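Uracil-DNA glycosylase (PDB 5X3G) belongs to the uracil-DNA glycosylases, an enzyme family of alpha/beta proteins built around a central parallel beta-sheet. Local coordinates at residues 74-79 with 165-170. Numbering follows the deposited sequence.
Sequences ILFGQD and LLLNMA
The backbone N and O of L75 bracket L166, N donating to L165 O (2.9 Å) and O accepting from L167 N. G77 continues the parallel ladder, N bonding to L167 O and O taking M169 N. Past the strand ends the backbone pairing persists, A170 N meeting Q78 O at 3.0 Å with an N-H...O angle of 161°. These strands, 74-77 and 165-168, lie next to each other in the four-stranded parallel sheet at the heart of an alpha/beta fold, and both segments run on into loops at the C-terminal end of the sheet.

Apolar packing occupies both faces. On one, I74, F76 and L167 pack together; helix 179-196 covers I74 and L167, while F76 leans on L204 and L206 of strand 203-207. I74 CG2, held anti to the backbone N (CG1 at chi1 -55°), reaches L167 CB at 3.8 Å and also rests over one face of the F76 ring, near its rim. L167 CD2 touches F76 CE1 (3.9 Å). M169, modelled as selenomethionine, has an unbranched chain that bends at chi2 and chi3 to bring SE 3.6 Å from F76 CD1, a Met-aromatic contact oblique to the ring. On the other face L75 CB meets L166 CD2, and both leucines pack on F159 of helix 152-161.

Polar N168 ends its strand on this second face, with OD1 only 3.2 Å from G77 CA, where glycine's lack of a side chain makes room for the amide.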
ATOM      1  N   ILE A  74       6.913  -5.626  -1.745  1.00 18.63           N
ATOM      2  CA  ILE A  74       5.489  -5.517  -2.046  1.00 27.61           C
ATOM      3  C   ILE A  74       4.753  -5.605  -0.718  1.00 25.58           C
ATOM      4  O   ILE A  74       4.625  -6.694  -0.146  1.00 23.55           O
ATOM      5  CB  ILE A  74       5.001  -6.602  -3.015  1.00 25.52           C
ATOM      6  CG1 ILE A  74       5.840  -6.597  -4.295  1.00 30.72           C
ATOM      7  CG2 ILE A  74       3.526  -6.403  -3.337  1.00 22.52           C
ATOM      8  CD1 ILE A  74       5.317  -7.538  -5.356  1.00 28.24           C
ATOM      9  N   LEU A  75       4.278  -4.467  -0.225  1.00 26.32           N
ATOM     10  CA  LEU A  75       3.548  -4.393   1.033  1.00 25.16           C
ATOM     11  C   LEU A  75       2.058  -4.511   0.741  1.00 23.65           C
ATOM     12  O   LEU A  75       1.505  -3.696  -0.007  1.00 22.11           O
ATOM     13  CB  LEU A  75       3.868  -3.081   1.752  1.00 19.73           C
ATOM     14  CG  LEU A  75       3.450  -2.910   3.216  1.00 21.50           C
ATOM     15  CD1 LEU A  75       4.304  -1.826   3.831  1.00 23.91           C
ATOM     16  CD2 LEU A  75       1.979  -2.546   3.351  1.00 20.33           C
ATOM     17  N   PHE A  76       1.410  -5.503   1.342  1.00 21.57           N
ATOM     18  CA  PHE A  76       0.034  -5.827   0.994  1.00 21.67           C
ATOM     19  C   PHE A  76      -0.977  -5.139   1.902  1.00 22.99           C
ATOM     20  O   PHE A  76      -0.736  -4.908   3.089  1.00 23.52           O
ATOM     21  CB  PHE A  76      -0.199  -7.338   1.045  1.00 23.11           C
ATOM     22  CG  PHE A  76       0.303  -8.076  -0.164  1.00 27.50           C
ATOM     23  CD1 PHE A  76      -0.480  -8.183  -1.302  1.00 29.13           C
ATOM     24  CD2 PHE A  76       1.550  -8.681  -0.158  1.00 30.88           C
ATOM     25  CE1 PHE A  76      -0.026  -8.870  -2.416  1.00 34.95           C
ATOM     26  CE2 PHE A  76       2.011  -9.369  -1.269  1.00 37.91           C
ATOM     27  CZ  PHE A  76       1.220  -9.463  -2.401  1.00 24.58           C
ATOM     28  N   GLY A  77      -2.124  -4.800   1.303  1.00 19.41           N
ATOM     29  CA  GLY A  77      -3.338  -4.551   2.044  1.00 23.99           C
ATOM     30  C   GLY A  77      -4.456  -5.408   1.477  1.00 26.46           C
ATOM     31  O   GLY A  77      -4.273  -6.123   0.490  1.00 25.87           O
ATOM     32  N   GLN A  78      -5.618  -5.334   2.122  1.00 37.36           N
ATOM     33  CA  GLN A  78      -6.769  -6.105   1.664  1.00 36.87           C
ATOM     34  C   GLN A  78      -7.423  -5.459   0.450  1.00 28.64           C
ATOM     35  O   GLN A  78      -7.363  -5.994  -0.661  1.00 37.51           O
ATOM     36  CB  GLN A  78      -7.794  -6.267   2.789  1.00 38.40           C
ATOM     37  CG  GLN A  78      -7.485  -7.406   3.738  1.00 45.06           C
ATOM     38  CD  GLN A  78      -7.762  -8.760   3.111  1.00 52.99           C
ATOM     39  OE1 GLN A  78      -6.900  -9.342   2.453  1.00 58.09           O
ATOM     40  NE2 GLN A  78      -8.976  -9.262   3.306  1.00 61.36           N
ATOM     41  N   ASP A  79      -8.045  -4.307   0.659  1.00 23.14           N
ATOM     42  CA  ASP A  79      -8.779  -3.608  -0.384  1.00 27.42           C
ATOM     43  C   ASP A  79      -8.876  -2.144   0.023  1.00 37.53           C
ATOM     44  O   ASP A  79      -8.548  -1.794   1.167  1.00 28.23           O
ATOM     45  CB  ASP A  79     -10.171  -4.238  -0.600  1.00 33.62           C
ATOM     46  CG  ASP A  79     -11.096  -4.046   0.588  1.00 36.80           C
ATOM     47  OD1 ASP A  79     -10.595  -3.956   1.728  1.00 40.76           O
ATOM     48  OD2 ASP A  79     -12.325  -4.002   0.377  1.00 35.83           O
ATOM     49  N   LEU A 165       6.133  -1.390  -3.342  1.00 23.47           N
ATOM     50  CA  LEU A 165       4.873  -1.390  -4.073  1.00 22.97           C
ATOM     51  C   LEU A 165       3.742  -1.618  -3.079  1.00 28.73           C
ATOM     52  O   LEU A 165       3.649  -2.693  -2.474  1.00 23.97           O
ATOM     53  CB  LEU A 165       4.870  -2.477  -5.151  1.00 26.86           C
ATOM     54  CG  LEU A 165       3.618  -2.597  -6.027  1.00 24.76           C
ATOM     55  CD1 LEU A 165       3.461  -1.389  -6.931  1.00 21.76           C
ATOM     56  CD2 LEU A 165       3.668  -3.879  -6.839  1.00 31.87           C
ATOM     57  N   LEU A 166       2.901  -0.600  -2.898  1.00 21.93           N
ATOM     58  CA  LEU A 166       1.807  -0.646  -1.929  1.00 23.75           C
ATOM     59  C   LEU A 166       0.590  -1.261  -2.609  1.00 23.18           C
ATOM     60  O   LEU A 166      -0.241  -0.566  -3.194  1.00 19.39           O
ATOM     61  CB  LEU A 166       1.524   0.751  -1.396  1.00 18.36           C
ATOM     62  CG  LEU A 166       2.700   1.397  -0.665  1.00 19.29           C
ATOM     63  CD1 LEU A 166       2.507   2.906  -0.550  1.00 21.62           C
ATOM     64  CD2 LEU A 166       2.878   0.772   0.711  1.00 21.59           C
ATOM     65  N   LEU A 167       0.470  -2.583  -2.506  1.00 24.66           N
ATOM     66  CA  LEU A 167      -0.449  -3.358  -3.332  1.00 18.34           C
ATOM     67  C   LEU A 167      -1.587  -3.920  -2.486  1.00 22.63           C
ATOM     68  O   LEU A 167      -1.351  -4.715  -1.572  1.00 19.09           O
ATOM     69  CB  LEU A 167       0.303  -4.487  -4.036  1.00 23.68           C
ATOM     70  CG  LEU A 167      -0.520  -5.418  -4.927  1.00 25.50           C
ATOM     71  CD1 LEU A 167      -1.209  -4.632  -6.032  1.00 18.53           C
ATOM     72  CD2 LEU A 167       0.365  -6.515  -5.499  1.00 23.33           C
ATOM     73  N   ASN A 168      -2.815  -3.514  -2.802  1.00 26.15           N
ATOM     74  CA  ASN A 168      -4.012  -4.097  -2.206  1.00 23.87           C
ATOM     75  C   ASN A 168      -4.403  -5.371  -2.950  1.00 23.74           C
ATOM     76  O   ASN A 168      -4.169  -5.502  -4.154  1.00 25.25           O
ATOM     77  CB  ASN A 168      -5.176  -3.102  -2.233  1.00 26.54           C
ATOM     78  CG  ASN A 168      -5.164  -2.149  -1.050  1.00 22.74           C
ATOM     79  OD1 ASN A 168      -4.797  -2.523   0.060  1.00 23.46           O
ATOM     80  ND2 ASN A 168      -5.559  -0.907  -1.290  1.00 20.69           N
HETATM   81  N   MSE A 169      -5.000  -6.311  -2.219  1.00 26.31           N
HETATM   82  CA  MSE A 169      -5.404  -7.599  -2.794  1.00 27.56           C
HETATM   83  C   MSE A 169      -6.478  -7.417  -3.863  1.00 26.41           C
HETATM   84  O   MSE A 169      -6.470  -8.104  -4.886  1.00 26.93           O
HETATM   85  CB  MSE A 169      -5.901  -8.551  -1.705  1.00 34.22           C
HETATM   86  CG  MSE A 169      -4.817  -9.004  -0.748  1.00 39.00           C
HETATM   87 SE   MSE A 169      -3.484 -10.106  -1.643  1.00 53.78          SE
HETATM   88  CE  MSE A 169      -3.742 -11.753  -0.631  1.00 59.99           C
ATOM     89  N   ALA A 170      -7.406  -6.497  -3.612  1.00 19.81           N
ATOM     90  CA  ALA A 170      -8.330  -5.998  -4.619  1.00 26.37           C
ATOM     91  C   ALA A 170      -8.119  -4.497  -4.758  1.00 26.10           C
ATOM     92  O   ALA A 170      -7.906  -3.800  -3.763  1.00 28.37           O
ATOM     93  CB  ALA A 170      -9.788  -6.299  -4.251  1.00 26.28           C
TER